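Local coordinates for protein muramidase (Sodiomyces alcalophilus, PDB 6ZM8) that hydrolyses peptidoglycan as a fungal lysozyme (muramidase) of glycoside hydrolase family 25, probably cutting the sugar chain next to N-acetylmuramic acid, at residues R1-I7 against G188-F194; A58-P64 against G92-Y98; G81-K85 against I127-W131; F151-L157 against L169-W173. All coordinates share one frame; numbering follows the deposited sequence.

Interaction 1: residues R1-I7 against G188-F194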
# COMPACT_ATOMS: atom_id res chain seq x y z
N ARG A 1 -3.03 2.44 -18.70
CA ARG A 1 -2.34 2.06 -17.51
C ARG A 1 -1.06 2.84 -17.38
O ARG A 1 -0.52 3.24 -18.42
CB ARG A 1 -1.95 0.59 -17.71
CG ARG A 1 -2.32 -0.33 -16.60
CD ARG A 1 -2.49 -1.76 -17.08
NE ARG A 1 -1.45 -2.16 -18.02
CZ ARG A 1 -1.28 -3.40 -18.49
NH1 ARG A 1 -0.32 -3.70 -19.36
NH2 ARG A 1 -2.10 -4.36 -18.10
N ILE A 2 -0.58 3.03 -16.14
CA ILE A 2 0.69 3.70 -15.87
C ILE A 2 1.57 2.73 -15.10
O ILE A 2 1.11 2.12 -14.13
CB ILE A 2 0.49 5.01 -15.10
CG1 ILE A 2 -0.27 5.99 -16.01
CG2 ILE A 2 1.81 5.59 -14.62
CD1 ILE A 2 -0.58 7.31 -15.35
N PRO A 3 2.86 2.60 -15.46
CA PRO A 3 3.76 1.72 -14.70
C PRO A 3 4.28 2.38 -13.43
O PRO A 3 4.59 3.58 -13.42
CB PRO A 3 4.94 1.46 -15.68
CG PRO A 3 4.75 2.39 -16.80
CD PRO A 3 3.55 3.17 -16.63
N GLY A 4 4.49 1.55 -12.43
CA GLY A 4 5.22 1.95 -11.25
C GLY A 4 5.72 0.70 -10.53
O GLY A 4 5.75 -0.39 -11.07
N PHE A 5 6.15 0.89 -9.27
CA PHE A 5 6.85 -0.19 -8.58
C PHE A 5 6.78 0.05 -7.07
O PHE A 5 6.22 1.04 -6.60
CB PHE A 5 8.30 -0.36 -9.13
CG PHE A 5 9.30 0.73 -8.82
CD1 PHE A 5 9.22 2.00 -9.41
CD2 PHE A 5 10.37 0.46 -7.99
CE1 PHE A 5 10.20 2.95 -9.18
CE2 PHE A 5 11.37 1.41 -7.77
CZ PHE A 5 11.28 2.65 -8.38
N ASP A 6 7.34 -0.89 -6.32
CA ASP A 6 7.43 -0.72 -4.87
C ASP A 6 8.69 -1.40 -4.36
O ASP A 6 9.21 -2.35 -4.96
CB ASP A 6 6.17 -1.21 -4.12
CG ASP A 6 5.89 -2.68 -4.32
OD1 ASP A 6 6.56 -3.49 -3.62
OD2 ASP A 6 5.04 -3.02 -5.18
N ILE A 7 9.18 -0.85 -3.27
CA ILE A 7 10.46 -1.23 -2.65
C ILE A 7 10.34 -1.14 -1.13
O ILE A 7 9.47 -0.48 -0.56
CB ILE A 7 11.61 -0.33 -3.15
CG1 ILE A 7 11.34 1.16 -2.82
CG2 ILE A 7 11.87 -0.55 -4.64
CD1 ILE A 7 12.35 2.11 -3.43
N GLY A 188 15.26 -4.41 -8.55
CA GLY A 188 14.84 -4.99 -7.29
C GLY A 188 13.53 -4.35 -6.83
O GLY A 188 13.37 -3.13 -6.90
N GLY A 189 12.63 -5.19 -6.34
CA GLY A 189 11.32 -4.75 -5.89
C GLY A 189 10.22 -5.39 -6.71
O GLY A 189 10.44 -6.34 -7.45
N ASP A 190 9.02 -4.85 -6.53
CA ASP A 190 7.85 -5.38 -7.21
C ASP A 190 7.34 -4.39 -8.26
O ASP A 190 7.54 -3.19 -8.13
CB ASP A 190 6.71 -5.68 -6.22
CG ASP A 190 7.23 -6.47 -5.04
OD1 ASP A 190 7.75 -7.55 -5.22
OD2 ASP A 190 7.12 -5.94 -3.87
N SER A 191 6.67 -4.92 -9.29
CA SER A 191 6.13 -4.08 -10.35
C SER A 191 4.62 -3.93 -10.21
O SER A 191 3.93 -4.91 -9.91
CB SER A 191 6.42 -4.69 -11.73
OG SER A 191 7.82 -4.91 -11.90
N ASN A 192 4.14 -2.71 -10.47
CA ASN A 192 2.73 -2.38 -10.37
C ASN A 192 2.24 -1.69 -11.64
O ASN A 192 2.96 -0.96 -12.31
CB ASN A 192 2.49 -1.39 -9.21
CG ASN A 192 2.89 -2.00 -7.89
OD1 ASN A 192 2.34 -3.02 -7.48
ND2 ASN A 192 3.88 -1.39 -7.23
N TRP A 193 0.94 -1.87 -11.89
CA TRP A 193 0.17 -1.03 -12.81
C TRP A 193 -0.78 -0.17 -12.01
O TRP A 193 -1.44 -0.66 -11.08
CB TRP A 193 -0.66 -1.87 -13.78
CG TRP A 193 0.12 -2.73 -14.71
CD1 TRP A 193 0.04 -4.08 -14.83
CD2 TRP A 193 1.14 -2.33 -15.66
NE1 TRP A 193 0.89 -4.56 -15.79
CE2 TRP A 193 1.62 -3.52 -16.29
CE3 TRP A 193 1.69 -1.11 -16.03
CZ2 TRP A 193 2.64 -3.50 -17.26
CZ3 TRP A 193 2.70 -1.09 -16.98
CH2 TRP A 193 3.15 -2.26 -17.59
N PHE A 194 -0.92 1.08 -12.42
CA PHE A 194 -2.01 1.95 -11.99
C PHE A 194 -3.08 1.93 -13.08
O PHE A 194 -2.78 2.14 -14.27
CB PHE A 194 -1.51 3.39 -11.78
CG PHE A 194 -2.65 4.37 -11.57
CD1 PHE A 194 -3.36 4.41 -10.39
CD2 PHE A 194 -3.00 5.26 -12.60
CE1 PHE A 194 -4.40 5.31 -10.22
CE2 PHE A 194 -4.04 6.17 -12.42
CZ PHE A 194 -4.73 6.20 -11.25
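I2 with F194, G4 with N192 and D6 with D190 are each joined by a reciprocal pair of backbone hydrogen bonds, which makes them the hydrogen-bonded pairs of an antiparallel ladder. The straightest of the six, F194 N to I2 O, measures 2.9 Å at 176°. P3-W193 and F5-S191 are the non-hydrogen-bonded pairs between them. At the end of the ladder G189 CA rests 3.3 Å from D6 O, where a side chain would collide with that oxygen.

The cationic contact belongs to R1. A bend at its third torsion (chi3 43°) lays the guanidinium flat on the W193 indole, planes 8° apart, with CZ 3.7 Å from the centroid of the five-membered ring. Y181 also stacks on W193.

Apolar contacts are fewer. P3 CB lies 3.6 Å from W193 CZ3, while I2 and F194 run side by side on the other face of the sheet, beside L201 of helix 198-206.

Among polar side chains, N192 ND2 donates to D6 OD2 at 2.9 Å, meeting the lone pair directed away from OD1. Q180 NE2 is a second donor to D6 OD2, and W158 NE1 binds N192 OD1. D6 OD1 and D190 OD2 are 2.5 Å apart.

Strand 2-7 also pairs in parallel with strand 26-33, so this antiparallel seam joins the first strand to the last, as expected for the modified TIM-like barrel of GH25 enzymes.

Interaction 2: residues A58-P64 against G92-Y98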
# COMPACT_ATOMS: atom_id res chain seq x y z
N ALA A 58 3.88 5.76 0.90
CA ALA A 58 4.44 4.85 1.88
C ALA A 58 3.47 3.72 2.15
O ALA A 58 2.24 3.88 1.96
CB ALA A 58 4.69 5.60 3.17
N TYR A 59 3.98 2.59 2.67
CA TYR A 59 3.09 1.52 3.12
C TYR A 59 3.50 1.01 4.49
O TYR A 59 4.67 1.15 4.95
CB TYR A 59 2.92 0.40 2.09
CG TYR A 59 4.09 -0.52 1.84
CD1 TYR A 59 4.30 -1.65 2.61
CD2 TYR A 59 4.97 -0.28 0.78
CE1 TYR A 59 5.32 -2.55 2.33
CE2 TYR A 59 6.01 -1.17 0.48
CZ TYR A 59 6.17 -2.31 1.26
OH TYR A 59 7.18 -3.20 0.98
N HIS A 60 2.51 0.41 5.15
CA HIS A 60 2.62 -0.13 6.51
C HIS A 60 2.30 -1.61 6.47
O HIS A 60 1.23 -2.01 5.97
CB HIS A 60 1.54 0.54 7.39
CG HIS A 60 1.53 -0.03 8.77
ND1 HIS A 60 2.51 0.31 9.70
CD2 HIS A 60 0.70 -0.96 9.32
CE1 HIS A 60 2.23 -0.38 10.78
NE2 HIS A 60 1.17 -1.19 10.59
N PHE A 61 3.18 -2.46 7.02
CA PHE A 61 2.89 -3.88 7.13
C PHE A 61 2.11 -4.14 8.43
O PHE A 61 2.65 -3.99 9.55
CB PHE A 61 4.16 -4.73 7.06
CG PHE A 61 3.84 -6.20 6.92
CD1 PHE A 61 3.48 -7.00 8.00
CD2 PHE A 61 3.78 -6.77 5.67
CE1 PHE A 61 3.09 -8.33 7.83
CE2 PHE A 61 3.42 -8.09 5.50
CZ PHE A 61 3.07 -8.87 6.57
N ALA A 62 0.84 -4.51 8.27
CA ALA A 62 -0.05 -4.73 9.39
C ALA A 62 0.39 -5.94 10.24
O ALA A 62 0.73 -6.99 9.70
CB ALA A 62 -1.44 -5.01 8.89
N GLN A 63 0.25 -5.76 11.55
CA GLN A 63 0.44 -6.85 12.52
C GLN A 63 -0.79 -6.89 13.42
O GLN A 63 -0.78 -6.32 14.52
CB GLN A 63 1.74 -6.65 13.31
CG GLN A 63 2.97 -6.95 12.46
CD GLN A 63 3.20 -8.43 12.20
OE1 GLN A 63 2.44 -9.28 12.69
NE2 GLN A 63 4.24 -8.73 11.43
N PRO A 64 -1.89 -7.49 12.96
CA PRO A 64 -3.17 -7.30 13.66
C PRO A 64 -3.27 -7.89 15.05
O PRO A 64 -4.19 -7.49 15.78
CB PRO A 64 -4.22 -7.91 12.72
CG PRO A 64 -3.58 -7.72 11.35
CD PRO A 64 -2.12 -8.04 11.60
N GLY A 92 -1.26 6.77 1.99
CA GLY A 92 -0.54 5.61 2.49
C GLY A 92 -1.35 4.33 2.23
O GLY A 92 -2.59 4.34 2.18
N ALA A 93 -0.61 3.22 2.14
CA ALA A 93 -1.21 1.92 1.92
C ALA A 93 -1.04 1.02 3.14
O ALA A 93 0.04 0.94 3.75
CB ALA A 93 -0.60 1.22 0.71
N LEU A 94 -2.13 0.31 3.47
CA LEU A 94 -2.16 -0.73 4.48
C LEU A 94 -1.87 -2.06 3.77
O LEU A 94 -2.70 -2.53 2.99
CB LEU A 94 -3.53 -0.77 5.14
CG LEU A 94 -3.70 -1.89 6.17
CD1 LEU A 94 -2.76 -1.72 7.36
CD2 LEU A 94 -5.15 -1.94 6.64
N ASP A 95 -0.71 -2.66 4.07
CA ASP A 95 -0.34 -3.98 3.53
C ASP A 95 -0.83 -5.01 4.55
O ASP A 95 -0.21 -5.21 5.61
CB ASP A 95 1.17 -3.99 3.33
CG ASP A 95 1.76 -5.31 2.92
OD1 ASP A 95 1.00 -6.29 2.83
OD2 ASP A 95 2.98 -5.35 2.71
N ILE A 96 -1.97 -5.61 4.23
CA ILE A 96 -2.70 -6.50 5.12
C ILE A 96 -2.80 -7.87 4.42
O ILE A 96 -3.56 -8.05 3.45
CB ILE A 96 -4.04 -5.88 5.58
CG1 ILE A 96 -4.83 -6.83 6.47
CG2 ILE A 96 -4.93 -5.41 4.44
CD1 ILE A 96 -4.19 -7.17 7.78
N GLU A 97 -1.96 -8.80 4.87
CA GLU A 97 -1.72 -10.03 4.15
C GLU A 97 -1.24 -11.11 5.13
O GLU A 97 -1.18 -10.92 6.33
CB GLU A 97 -0.66 -9.81 3.04
CG GLU A 97 0.70 -9.47 3.61
CD GLU A 97 1.77 -9.44 2.51
OE1 GLU A 97 2.35 -10.52 2.23
OE2 GLU A 97 2.06 -8.38 1.97
N TYR A 98 -0.83 -12.23 4.55
CA TYR A 98 -0.46 -13.44 5.29
C TYR A 98 0.50 -13.11 6.43
O TYR A 98 1.56 -12.49 6.25
CB TYR A 98 0.26 -14.44 4.36
CG TYR A 98 -0.41 -14.60 3.01
CD1 TYR A 98 -1.42 -15.53 2.80
CD2 TYR A 98 -0.04 -13.78 1.94
CE1 TYR A 98 -2.06 -15.62 1.57
CE2 TYR A 98 -0.65 -13.88 0.72
CZ TYR A 98 -1.67 -14.78 0.53
OH TYR A 98 -2.23 -14.81 -0.73
O HOH W 1 -0.21 -7.78 6.97
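Four backbone hydrogen bonds tie A58-A62 to A93-D95 in parallel register: A93 N to A58 O, H60 N to A93 O, D95 N to H60 O and A62 N to D95 O. The second is 2.9 Å long and arrives almost in line with the carbonyl (C=O...N 173°). The pairing belongs to a beta-alpha-beta unit whose crossover carries helix 69-78. Further along, a water continues the link: E97 N donates to it, and it lies 3.0 Å from A62 O.

Aromatic contacts gather on the face bearing Y59, F61 and D95. With CG anti to the backbone N (chi1 -169°), the F61 ring swings across to D95, its CD2 3.4 Å from OD2, while ring and carboxylate planes stand 72° apart. F61 CE2 also meets E97 CG at 3.6 Å, in one of the two conformers of E97. Y59 runs alongside D95, with CE1 3.7 Å from OD2. Replacing F61 by an alanine would probably leave D95 OD2 without the ring carbon CD2 that flanks it.

On the face of H60 and L94, L94 CD1 sits at the edge of the H60 imidazole, whose ND1 and NE2 are hydrogen-bonded to T32 OG1 and Q72 OE1. Further along, I96 CD1 touches both A62 CB (3.7 Å) and P64 CG (3.7 Å).

D95 and E97 form the D-x-E pattern of GH25 enzymes; their acidic side chains, set among aromatic carbons, are consistent with an active site there.

Interaction 3: residues G81-K85 against I127-W131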
# COMPACT_ATOMS: atom_id res chain seq x y z
N GLY A 81 4.07 7.76 6.69
CA GLY A 81 2.77 7.69 6.05
C GLY A 81 2.00 9.00 6.06
O GLY A 81 0.81 9.01 5.67
N GLY A 82 2.61 10.11 6.44
CA GLY A 82 1.94 11.39 6.36
C GLY A 82 1.66 11.77 4.91
O GLY A 82 2.35 11.35 3.98
N TRP A 83 0.66 12.59 4.72
CA TRP A 83 0.20 12.98 3.39
C TRP A 83 0.27 14.50 3.26
O TRP A 83 0.09 15.21 4.20
CB TRP A 83 -1.19 12.42 3.12
CG TRP A 83 -1.72 12.80 1.78
CD1 TRP A 83 -1.39 12.26 0.56
CD2 TRP A 83 -2.66 13.86 1.50
NE1 TRP A 83 -2.09 12.91 -0.43
CE2 TRP A 83 -2.88 13.88 0.10
CE3 TRP A 83 -3.38 14.73 2.31
CZ2 TRP A 83 -3.78 14.76 -0.50
CZ3 TRP A 83 -4.30 15.58 1.72
CH2 TRP A 83 -4.50 15.59 0.33
N SER A 84 0.50 15.01 2.08
CA SER A 84 0.21 16.44 1.83
C SER A 84 -0.26 16.54 0.39
O SER A 84 0.09 15.71 -0.45
CB SER A 84 1.35 17.37 2.17
OG SER A 84 2.33 17.34 1.16
N LYS A 85 -1.04 17.58 0.14
CA LYS A 85 -1.79 17.84 -1.10
C LYS A 85 -0.88 18.60 -2.10
O LYS A 85 -1.20 19.66 -2.57
CB LYS A 85 -3.10 18.57 -0.85
CG LYS A 85 -4.07 18.42 -2.03
CD LYS A 85 -5.10 19.54 -2.07
CE LYS A 85 -6.08 19.45 -3.20
NZ LYS A 85 -7.06 18.35 -2.98
N ILE A 127 -6.37 11.30 10.90
CA ILE A 127 -5.08 11.96 11.05
C ILE A 127 -4.74 12.76 9.78
O ILE A 127 -4.35 13.91 9.84
CB ILE A 127 -3.96 10.96 11.38
CG1 ILE A 127 -4.21 10.32 12.74
CG2 ILE A 127 -2.61 11.65 11.35
CD1 ILE A 127 -3.38 9.10 13.01
N THR A 128 -4.81 12.08 8.63
CA THR A 128 -4.23 12.60 7.40
C THR A 128 -5.21 13.30 6.47
O THR A 128 -4.73 14.03 5.57
CB THR A 128 -3.54 11.49 6.59
OG1 THR A 128 -4.54 10.63 6.01
CG2 THR A 128 -2.51 10.72 7.37
N SER A 129 -6.50 13.03 6.62
CA SER A 129 -7.58 13.40 5.71
C SER A 129 -7.82 12.37 4.60
O SER A 129 -8.79 12.55 3.84
CB SER A 129 -7.46 14.80 5.08
OG SER A 129 -6.65 14.82 3.92
N ARG A 130 -6.98 11.35 4.49
CA ARG A 130 -7.09 10.41 3.39
C ARG A 130 -7.51 9.02 3.86
O ARG A 130 -7.03 8.52 4.89
CB ARG A 130 -5.73 10.22 2.70
CG ARG A 130 -5.19 11.51 2.06
CD ARG A 130 -6.17 12.09 1.03
NE ARG A 130 -6.55 11.13 0.01
CZ ARG A 130 -5.91 10.92 -1.14
NH1 ARG A 130 -4.87 11.70 -1.48
NH2 ARG A 130 -6.34 9.98 -1.99
N TRP A 131 -8.38 8.39 3.06
CA TRP A 131 -8.58 6.96 3.22
C TRP A 131 -7.35 6.25 2.64
O TRP A 131 -6.89 6.58 1.56
CB TRP A 131 -9.84 6.48 2.48
CG TRP A 131 -11.08 7.12 3.01
CD1 TRP A 131 -11.85 8.05 2.39
CD2 TRP A 131 -11.68 6.93 4.30
NE1 TRP A 131 -12.88 8.45 3.20
CE2 TRP A 131 -12.80 7.78 4.38
CE3 TRP A 131 -11.37 6.15 5.40
CZ2 TRP A 131 -13.60 7.86 5.52
CZ3 TRP A 131 -12.17 6.23 6.52
CH2 TRP A 131 -13.27 7.08 6.59
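T128 presents its main chain to W83: the carbonyl O lies 3.6 Å from W83 CE3, approaching obliquely, while T128 CG2 lies 4.1 Å from G81 O. Its hydroxyl serves the local turn instead. T128 OG1 accepts from R130 N at 3.0 Å, which defines an ST turn, and it is also bonded to Y124 O.

S129 leaves the helix with positive phi (88°). Its OG donates to T128 O over 2.7 Å, in the carbonyl plane and on a lone pair, and the same OG comes within 3.3 Å of W83 CZ3. Here the last turn of helix 110-128 meets the loop after helix 69-78. Both chains are heading into barrel strands, so the contact lies among the helix-to-strand loops of the TIM-like fold.

R130 packs over a face of the indole. Bends at its second and third torsions carry CD over the six-membered ring, 3.7 Å from the centroid and 4° off the normal. The guanidinium then stands nearly upright on the ring at 88°, its NH1 3.2 Å from W83 NE1. Both nitrogens are donors and do not bond to each other; W83 NE1 binds A205 O, and the guanidinium's NH2 binds L204 O, both acceptors in helix 198-206. A serine in place of W83 would probably leave A205 O without its indole donor and the R130 chain without the surface it lies on.

Interaction 4: residues F151-L157 against L169-W173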
# COMPACT_ATOMS: atom_id res chain seq x y z
N PHE A 151 -14.81 -1.95 2.93
CA PHE A 151 -13.83 -0.88 2.69
C PHE A 151 -13.82 -0.41 1.24
O PHE A 151 -13.15 0.59 0.97
CB PHE A 151 -12.43 -1.35 3.10
CG PHE A 151 -12.45 -1.86 4.51
CD1 PHE A 151 -12.61 -0.99 5.58
CD2 PHE A 151 -12.39 -3.20 4.77
CE1 PHE A 151 -12.78 -1.47 6.87
CE2 PHE A 151 -12.56 -3.68 6.07
CZ PHE A 151 -12.75 -2.82 7.11
N ALA A 152 -14.51 -1.08 0.33
CA ALA A 152 -14.32 -0.81 -1.09
C ALA A 152 -14.74 0.59 -1.52
O ALA A 152 -14.14 1.15 -2.44
CB ALA A 152 -15.05 -1.84 -1.92
N ASN A 153 -15.72 1.19 -0.84
CA ASN A 153 -16.22 2.53 -1.22
C ASN A 153 -15.43 3.67 -0.55
O ASN A 153 -15.77 4.85 -0.65
CB ASN A 153 -17.68 2.65 -0.79
CG ASN A 153 -18.29 3.97 -1.19
OD1 ASN A 153 -18.29 4.35 -2.37
ND2 ASN A 153 -18.83 4.66 -0.22
N ARG A 154 -14.42 3.34 0.18
CA ARG A 154 -13.48 4.32 0.72
C ARG A 154 -12.04 4.11 0.25
O ARG A 154 -11.33 5.08 -0.02
CB ARG A 154 -13.49 4.30 2.25
CG ARG A 154 -14.75 4.90 2.86
CD ARG A 154 -14.85 4.68 4.36
NE ARG A 154 -15.06 3.27 4.64
CZ ARG A 154 -14.89 2.70 5.84
NH1 ARG A 154 -14.48 3.45 6.87
NH2 ARG A 154 -15.14 1.43 6.01
N CYS A 155 -11.60 2.87 0.26
CA CYS A 155 -10.16 2.54 0.16
C CYS A 155 -9.86 1.97 -1.21
O CYS A 155 -10.32 0.88 -1.54
CB CYS A 155 -9.79 1.49 1.20
SG CYS A 155 -10.04 2.06 2.90
N PRO A 156 -9.03 2.66 -2.01
CA PRO A 156 -8.63 2.07 -3.29
C PRO A 156 -7.92 0.73 -3.08
O PRO A 156 -7.15 0.58 -2.11
CB PRO A 156 -7.66 3.11 -3.88
CG PRO A 156 -8.08 4.42 -3.19
CD PRO A 156 -8.44 3.99 -1.79
N LEU A 157 -8.11 -0.18 -4.01
CA LEU A 157 -7.53 -1.52 -3.92
C LEU A 157 -6.20 -1.60 -4.65
O LEU A 157 -6.09 -1.24 -5.83
CB LEU A 157 -8.50 -2.52 -4.57
CG LEU A 157 -8.00 -3.97 -4.60
CD1 LEU A 157 -7.86 -4.56 -3.19
CD2 LEU A 157 -8.98 -4.79 -5.45
N LEU A 169 -11.28 -10.05 -8.05
CA LEU A 169 -11.02 -9.06 -7.01
C LEU A 169 -11.78 -9.44 -5.75
O LEU A 169 -12.78 -10.17 -5.81
CB LEU A 169 -11.44 -7.67 -7.48
CG LEU A 169 -10.80 -7.22 -8.80
CD1 LEU A 169 -11.24 -5.80 -9.11
CD2 LEU A 169 -9.28 -7.29 -8.76
N PRO A 170 -11.36 -8.92 -4.59
CA PRO A 170 -12.14 -9.12 -3.38
C PRO A 170 -13.50 -8.45 -3.51
O PRO A 170 -13.71 -7.49 -4.24
CB PRO A 170 -11.29 -8.43 -2.29
CG PRO A 170 -9.90 -8.29 -2.89
CD PRO A 170 -10.17 -8.11 -4.37
N ASN A 171 -14.44 -8.99 -2.74
CA ASN A 171 -15.82 -8.50 -2.73
C ASN A 171 -15.90 -7.00 -2.46
O ASN A 171 -15.25 -6.48 -1.55
CB ASN A 171 -16.56 -9.27 -1.64
CG ASN A 171 -18.04 -9.00 -1.53
OD1 ASN A 171 -18.68 -8.75 -2.53
ND2 ASN A 171 -18.54 -9.09 -0.33
N GLY A 172 -16.71 -6.33 -3.28
CA GLY A 172 -16.98 -4.91 -3.10
C GLY A 172 -16.29 -4.03 -4.11
O GLY A 172 -16.80 -2.96 -4.46
N TRP A 173 -15.10 -4.42 -4.56
CA TRP A 173 -14.35 -3.59 -5.49
C TRP A 173 -14.71 -3.94 -6.93
O TRP A 173 -14.55 -5.09 -7.36
CB TRP A 173 -12.84 -3.75 -5.30
CG TRP A 173 -12.27 -3.01 -4.14
CD1 TRP A 173 -11.95 -1.68 -4.14
CD2 TRP A 173 -11.90 -3.50 -2.84
NE1 TRP A 173 -11.40 -1.32 -2.94
CE2 TRP A 173 -11.33 -2.41 -2.13
CE3 TRP A 173 -11.96 -4.76 -2.21
CZ2 TRP A 173 -10.81 -2.56 -0.84
CZ3 TRP A 173 -11.45 -4.89 -0.93
CH2 TRP A 173 -10.87 -3.80 -0.26
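F151 CB approaches W173 CZ2 at 4.4 Å where two loops of the TIM-like barrel meet, one entering strand 157-160 and the other leaving it. F151 O turns inward on its own loop and accepts from both R154 N and C155 N.

A152 covers one face of the W173 indole. Its CB lies 3.6 Å from the centroid of the five-membered ring, only 4° off the normal, and also packs 3.3 Å from G172 O. G172 has positive phi within the type II turn P170-W173; a CB there would crowd A152 CB and the preceding carbonyl.

C155 holds the indole by its edge: W173 NE1 donates to C155 O at 2.8 Å, with the oxygen 1° from the ring plane. That bond fixes how the ring is turned between its two covers.

L157 closes the opposite face, its CB 3.5 Å from the same centroid, so the indole is sandwiched between an alanine methyl and a leucine methylene. With L157 CG anti to the backbone N (chi1 178°), the chain continues past the tryptophan, and L157 CD2 ends 3.7 Å from P170 CD and 4.2 Å from L169 CD2.

Interactions 1 and 2 lie in the same sheet and touch where I7 O meets Y59 CE2 at 3.7 Å; both are ladders, antiparallel in the first and parallel in the second. Interaction 2 is the more buried, its centre about 7 Å from that of the chain. Interactions 3 and 4, each centred about 13 Å out, rest on tryptophan packing: interaction 3 joins a loop to the end of a helix, with W83 facing an arginine chain, and interaction 4 joins two loops, with W173 sandwiched by aliphatic groups. Acidic side chains gather in interactions 1 and 2, but not at these outer contacts. A58 CB on G81 CA (4.0 Å) connects interactions 2 and 3, and W131 CB on R154 O (3.2 Å) connects 3 and 4.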